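Local coordinates for protein tubulin-specific chaperone, putative (Trypanosoma brucei, PDB 4B6M) that probably binds alpha-tubulin and microtubule plus ends as tubulin-binding cofactor B, represented here by its CAP-Gly domain, at residues A[11-14]-A[19-22]. Residues are numbered along the deposited sequence; the frame is centred on the assembly and turned at random.
With FMT (formic acid), chain C.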
loop_
_atom_site.group_PDB
_atom_site.type_symbol
_atom_site.label_atom_id
_atom_site.label_comp_id
_atom_site.label_asym_id
_atom_site.label_seq_id
_atom_site.Cartn_x
_atom_site.Cartn_y
_atom_site.Cartn_z
ATOM N N ARG A 11 2.986 1.401 9.517
ATOM C CA ARG A 11 1.648 0.821 9.525
ATOM C C ARG A 11 0.621 1.880 9.178
ATOM O O ARG A 11 0.812 3.075 9.487
ATOM C CB ARG A 11 1.333 0.166 10.884
ATOM C CG ARG A 11 2.229 -1.055 11.144
ATOM C CD ARG A 11 1.765 -2.256 10.313
ATOM N NE ARG A 11 0.456 -2.716 10.760
ATOM C CZ ARG A 11 -0.236 -3.702 10.203
ATOM N NH1 ARG A 11 0.245 -4.326 9.127
ATOM N NH2 ARG A 11 -1.429 -4.042 10.698
ATOM N N CYS A 12 -0.474 1.464 8.559
ATOM C CA CYS A 12 -1.450 2.415 8.032
ATOM C C CYS A 12 -2.871 1.896 7.937
ATOM O O CYS A 12 -3.102 0.678 7.888
ATOM C CB CYS A 12 -0.955 2.952 6.672
ATOM S SG CYS A 12 -0.780 1.670 5.382
ATOM N N LEU A 13 -3.816 2.831 7.913
ATOM C CA LEU A 13 -5.178 2.570 7.507
ATOM C C LEU A 13 -5.382 3.371 6.249
ATOM O O LEU A 13 -5.057 4.568 6.213
ATOM C CB LEU A 13 -6.194 3.060 8.548
ATOM C CG LEU A 13 -6.374 2.279 9.849
ATOM C CD1 LEU A 13 -7.369 3.028 10.748
ATOM C CD2 LEU A 13 -6.844 0.857 9.615
ATOM N N CYS A 14 -5.933 2.718 5.245
ATOM C CA CYS A 14 -6.056 3.284 3.907
ATOM C C CYS A 14 -7.491 3.378 3.447
ATOM O O CYS A 14 -8.266 2.434 3.580
ATOM C CB CYS A 14 -5.322 2.402 2.904
ATOM S SG CYS A 14 -3.564 2.242 3.207
ATOM N N ARG A 19 -8.668 0.243 5.410
ATOM C CA ARG A 19 -7.995 -1.000 5.123
ATOM C C ARG A 19 -6.627 -0.999 5.784
ATOM O O ARG A 19 -5.788 -0.108 5.583
ATOM C CB ARG A 19 -7.911 -1.203 3.618
ATOM C CG ARG A 19 -9.262 -1.310 2.929
ATOM C CD ARG A 19 -9.125 -1.393 1.415
ATOM N NE ARG A 19 -8.552 -0.171 0.848
ATOM C CZ ARG A 19 -7.837 -0.154 -0.276
ATOM N NH1 ARG A 19 -7.603 -1.298 -0.928
ATOM N NH2 ARG A 19 -7.367 0.994 -0.750
ATOM N N LEU A 20 -6.404 -2.004 6.625
ATOM C CA LEU A 20 -5.206 -2.071 7.430
ATOM C C LEU A 20 -4.003 -2.643 6.671
ATOM O O LEU A 20 -4.136 -3.656 5.998
ATOM C CB LEU A 20 -5.531 -2.988 8.604
ATOM C CG LEU A 20 -4.456 -3.180 9.633
ATOM C CD1 LEU A 20 -4.016 -1.837 10.177
ATOM C CD2 LEU A 20 -5.072 -4.051 10.745
ATOM N N GLY A 21 -2.834 -2.011 6.770
ATOM C CA GLY A 21 -1.636 -2.618 6.119
ATOM C C GLY A 21 -0.281 -2.024 6.462
ATOM O O GLY A 21 -0.145 -1.254 7.411
ATOM N N SER A 22 0.729 -2.405 5.682
ATOM C CA SER A 22 2.104 -1.954 5.878
ATOM C C SER A 22 2.582 -1.305 4.605
ATOM O O SER A 22 2.381 -1.864 3.518
ATOM C CB SER A 22 3.007 -3.155 6.172
ATOM O OG SER A 22 2.627 -3.754 7.409
HETATM C C FMT C . -5.666 -0.263 -3.705
HETATM O O1 FMT C . -6.156 0.824 -3.351
HETATM O O2 FMT C . -5.857 -1.331 -3.180
#
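C12 and G21 trade two backbone hydrogen bonds, and C14 and R19 two more, zipping strands 11-14 and 19-22 into the first antiparallel hairpin of the CAP-Gly domain. The tightly packed part is formed by C12, C14 and G21, all buried. C12 SG sits 3.6 Å from G21 O, and both cysteines press on V40 and V74 of other strands, forming part of the domain's interior. On the other face L13, L20 and R11 are partly exposed: L13 CD2 meets L20 CD1 at 3.9 Å, and F79 touches both leucines. Here R11, bent at chi2 (-76°) and chi3, leans over strand 19-22. Its NH1 donates in the guanidinium plane to S22 OG (3.0 Å, 161° at the hydrogen), G21 O lies over one face, and NH2 rests 3.3 Å from L20 CG. F79 O receives NE and D43 forms a salt bridge with NH2. R19, on the cysteine face, donates from NH1 to O2 (2.8 Å) and from NH2 to O1 (2.9 Å) of a formic acid, a two-pronged grip on a molecule that probably came from the crystallisation liquor. R11 thus shares its N-H groups between S22 and outside anchors, while R19, held by R15 O and V46 O, presents NH1 and NH2 to a small carboxylic group that K48 N also binds.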